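Local coordinates for protein exosome complex exonuclease RRP46 homolog (Oryza sativa Japonica Group, PDB 3HKM) that binds double-stranded DNA and single-stranded RNA, has hydrolytic DNase and phosphorolytic RNase activities in vitro, and is probably a component of the exosome, at residues R21-L24 with G29-R32; W33-T38 with A119-C124. All coordinates share one frame; numbering follows the deposited sequence.

Both contacts use strand 29-35, the second strand of the mixed sheet in the RNase PH domain, and their centres lie about 12 Å apart. They follow each other along the chain: contact 1 closes the connection from strand 17-21 into strand 29-35, and contact 2 opens where that strand ends and reaches 81 residues ahead to helix 115-130. Contact 1 is partly buried at the edge side of the sheet, about 15 Å from the chain centre, whereas contact 2 is fully buried, about 7 Å from it. They touch where Ala31 CB packs against Ala122 O at 3.7 Å. One strand thus joins the sheet's outer hairpin to the helix covering its face.

Contact 1: R21-L24 with G29-R32; sequences RNPL and GSAR
Ser30 is gripped at two points by residues 21-24. Its hydroxyl accepts the amide of Leu24, Leu24 N to Ser30 OG 3.1 Å, in a nearly straight bond of 164°. With chi1 at 63°, OG sits between its own backbone N and carbonyl carbon and is held out toward the loop. Its carbonyl takes two weak hydrogen bonds: Asn22 N comes to Ser30 O at 2.7 Å but strongly bent, 122°, and Arg21 NH2 reaches the same oxygen at 3.3 Å. The arginine chain folds at chi2 and chi3, bringing the guanidinium edge, roughly in its plane, to that oxygen and to Ala31 CB; NH2 also bonds weakly to Ala125 O of helix 115-130.

Pro23 CD makes a short carbon-to-oxygen contact with Ser30 OG, at 3.0 Å. The apolar packing is looser: Pro23 CG meets Arg32 CB at 4.1 Å, and Leu24 CD1 rests 3.9 Å from Ser30 CB, while Leu24 also leans on Leu41 and Ala43 of the next strand. With an alanine here instead of Ser30, the Leu24 amide would probably lose its acceptor and the Pro23-Leu24 backbone be freer to shift.

Arg21 and Ala31 form an antiparallel, non-hydrogen-bonded pair with both side chains on the helix-facing side of the sheet: the end of a beta hairpin connected by the loop 22-28, at the edge of the RNase PH domain's mixed sheet.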
# COMPACT_ATOMS: atom_id res chain seq x y z
N ARG A 21 15.21 6.11 -0.07
CA ARG A 21 15.43 5.54 -1.39
C ARG A 21 16.35 4.32 -1.35
O ARG A 21 17.44 4.38 -0.78
CB ARG A 21 16.06 6.61 -2.30
CG ARG A 21 16.22 6.22 -3.76
CD ARG A 21 14.89 6.28 -4.45
NE ARG A 21 13.94 5.32 -3.87
CZ ARG A 21 12.68 5.20 -4.24
NH1 ARG A 21 12.19 5.98 -5.20
NH2 ARG A 21 11.90 4.30 -3.67
N ASN A 22 15.89 3.24 -1.98
CA ASN A 22 16.61 1.96 -2.05
C ASN A 22 17.72 1.70 -1.03
O ASN A 22 18.90 1.83 -1.34
CB ASN A 22 17.16 1.74 -3.45
CG ASN A 22 18.29 2.68 -3.78
OD1 ASN A 22 18.34 3.80 -3.27
ND2 ASN A 22 19.20 2.24 -4.65
N PRO A 23 17.33 1.28 0.18
CA PRO A 23 18.32 0.88 1.17
C PRO A 23 19.09 -0.36 0.72
O PRO A 23 20.27 -0.52 1.05
CB PRO A 23 17.46 0.54 2.40
CG PRO A 23 16.11 1.14 2.13
CD PRO A 23 15.94 1.14 0.66
N LEU A 24 18.43 -1.24 -0.04
CA LEU A 24 19.01 -2.54 -0.39
C LEU A 24 19.87 -2.49 -1.65
O LEU A 24 19.44 -2.01 -2.69
CB LEU A 24 17.90 -3.58 -0.55
CG LEU A 24 17.05 -3.83 0.69
CD1 LEU A 24 15.77 -4.54 0.32
CD2 LEU A 24 17.84 -4.62 1.74
N GLY A 29 14.97 -2.11 -6.95
CA GLY A 29 14.36 -0.96 -6.31
C GLY A 29 13.89 -1.32 -4.92
O GLY A 29 13.32 -2.38 -4.70
N SER A 30 14.15 -0.44 -3.96
CA SER A 30 13.58 -0.64 -2.64
C SER A 30 13.18 0.67 -1.96
O SER A 30 13.61 1.75 -2.35
CB SER A 30 14.51 -1.50 -1.76
OG SER A 30 15.75 -0.88 -1.50
N ALA A 31 12.33 0.55 -0.95
CA ALA A 31 11.82 1.69 -0.21
C ALA A 31 11.50 1.26 1.21
O ALA A 31 10.71 0.36 1.41
CB ALA A 31 10.57 2.24 -0.89
N ARG A 32 12.14 1.90 2.19
CA ARG A 32 11.69 1.79 3.56
C ARG A 32 10.72 2.95 3.80
O ARG A 32 11.12 4.10 3.95
CB ARG A 32 12.85 1.84 4.55
CG ARG A 32 12.45 2.34 5.94
CD ARG A 32 13.56 2.15 6.97
NE ARG A 32 13.82 0.73 7.20
CZ ARG A 32 14.35 0.23 8.30
NH1 ARG A 32 14.68 1.01 9.31
NH2 ARG A 32 14.55 -1.08 8.40

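Contact 2: W33-T38 with A119-C124; sequences WAQGDT and AINACC
Trp33 lays one face of its indole over the turn of helix at Asn121 and Ala122, and here the packing is tight. Asn121 CB makes a CH-pi contact, 4.0 Å from the centroid of the Trp33 five-membered ring and 29° off its normal; it approaches CE2 of Trp33 to 3.7 Å. Ala122 N stands above the same face, offset toward the rim. Closer to the strand, Trp33 CB and Ala122 CB press together at 3.4 Å. The small alanine lets the backbones come close, with Trp33 CA and Ala122 CA 5.1 Å apart. CG anti to the backbone N (chi1 -179°) swings the indole over the Asn121-Ala122 turn, the Trp33 side chain crossing that of Asn121 obliquely; Phe225 of the C-terminal helix 205-229 meets the indole with its ring steeply inclined.

Strand 33-35 and helix segment 119-124 run roughly antiparallel, at 146°, their axes 8.2 Å apart. This is the helix-on-sheet layer of the RNase PH domain, of the ribosomal protein S5-like fold: helix 115-130 packs against the mixed sheet, with Ala122 also touching Val40 and Ala42 of the neighbouring strand.

Beyond Trp33 the contact thins. The Gln35 and Asn121 side chains meet at about a right angle. Past Gln35 the chain leaves the helix in a type II' turn to Thr38, whose second position is filled by Gly36. Thr38 OG1 is hydrogen-bonded to Asp112 N and Gly113 O, and the exposed side chain of Asp37 lies on the solvent side.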
# COMPACT_ATOMS: atom_id res chain seq x y z
N TRP A 33 9.43 2.63 3.80
CA TRP A 33 8.39 3.65 3.85
C TRP A 33 7.81 3.74 5.27
O TRP A 33 7.49 2.72 5.88
CB TRP A 33 7.32 3.31 2.81
CG TRP A 33 6.18 4.26 2.71
CD1 TRP A 33 5.11 4.34 3.53
CD2 TRP A 33 5.99 5.25 1.69
NE1 TRP A 33 4.26 5.33 3.11
CE2 TRP A 33 4.78 5.91 1.98
CE3 TRP A 33 6.73 5.65 0.57
CZ2 TRP A 33 4.28 6.94 1.18
CZ3 TRP A 33 6.23 6.68 -0.22
CH2 TRP A 33 5.02 7.32 0.09
N ALA A 34 7.70 4.96 5.78
CA ALA A 34 7.18 5.16 7.13
C ALA A 34 6.02 6.15 7.21
O ALA A 34 6.06 7.24 6.64
CB ALA A 34 8.31 5.58 8.07
N GLN A 35 4.97 5.75 7.91
CA GLN A 35 3.91 6.68 8.28
C GLN A 35 3.75 6.54 9.78
O GLN A 35 3.33 5.50 10.27
CB GLN A 35 2.62 6.32 7.56
CG GLN A 35 2.82 6.11 6.09
CD GLN A 35 1.61 5.49 5.43
OE1 GLN A 35 0.63 5.17 6.10
NE2 GLN A 35 1.67 5.31 4.13
N GLY A 36 4.10 7.59 10.52
CA GLY A 36 4.16 7.48 11.96
C GLY A 36 5.09 6.34 12.32
O GLY A 36 6.17 6.21 11.73
N ASP A 37 4.68 5.50 13.27
CA ASP A 37 5.50 4.37 13.72
C ASP A 37 5.26 3.13 12.87
O ASP A 37 5.93 2.12 13.04
CB ASP A 37 5.21 4.03 15.18
CG ASP A 37 5.87 4.98 16.14
OD1 ASP A 37 5.77 4.73 17.36
OD2 ASP A 37 6.50 5.98 15.69
N THR A 38 4.29 3.21 11.97
CA THR A 38 4.07 2.11 11.03
C THR A 38 5.10 2.22 9.92
O THR A 38 5.03 3.14 9.08
CB THR A 38 2.66 2.16 10.42
OG1 THR A 38 1.71 1.88 11.45
CG2 THR A 38 2.52 1.12 9.32
N ALA A 119 1.98 -0.52 3.42
CA ALA A 119 2.70 -1.49 2.59
C ALA A 119 2.43 -1.27 1.11
O ALA A 119 3.33 -1.43 0.28
CB ALA A 119 2.32 -2.91 2.99
N ILE A 120 1.20 -0.89 0.78
CA ILE A 120 0.83 -0.54 -0.58
C ILE A 120 1.64 0.65 -1.14
O ILE A 120 2.26 0.55 -2.19
CB ILE A 120 -0.70 -0.26 -0.67
CG1 ILE A 120 -1.47 -1.56 -0.43
CG2 ILE A 120 -1.07 0.36 -2.02
CD1 ILE A 120 -2.97 -1.45 -0.60
N ASN A 121 1.62 1.77 -0.42
CA ASN A 121 2.39 2.95 -0.80
C ASN A 121 3.88 2.67 -0.92
O ASN A 121 4.54 3.12 -1.86
CB ASN A 121 2.17 4.05 0.23
CG ASN A 121 0.73 4.50 0.31
OD1 ASN A 121 0.22 4.76 1.40
ND2 ASN A 121 0.07 4.58 -0.83
N ALA A 122 4.41 1.94 0.06
CA ALA A 122 5.80 1.52 0.07
C ALA A 122 6.16 0.79 -1.22
O ALA A 122 7.22 1.01 -1.80
CB ALA A 122 6.04 0.61 1.25
N CYS A 123 5.27 -0.09 -1.66
CA CYS A 123 5.51 -0.96 -2.80
C CYS A 123 5.39 -0.20 -4.09
O CYS A 123 6.08 -0.51 -5.06
CB CYS A 123 4.55 -2.15 -2.78
SG CYS A 123 5.08 -3.47 -1.68
N CYS A 124 4.50 0.78 -4.11
CA CYS A 124 4.37 1.64 -5.30
C CYS A 124 5.64 2.44 -5.50
O CYS A 124 6.07 2.67 -6.63
CB CYS A 124 3.18 2.58 -5.18
SG CYS A 124 3.07 3.76 -6.55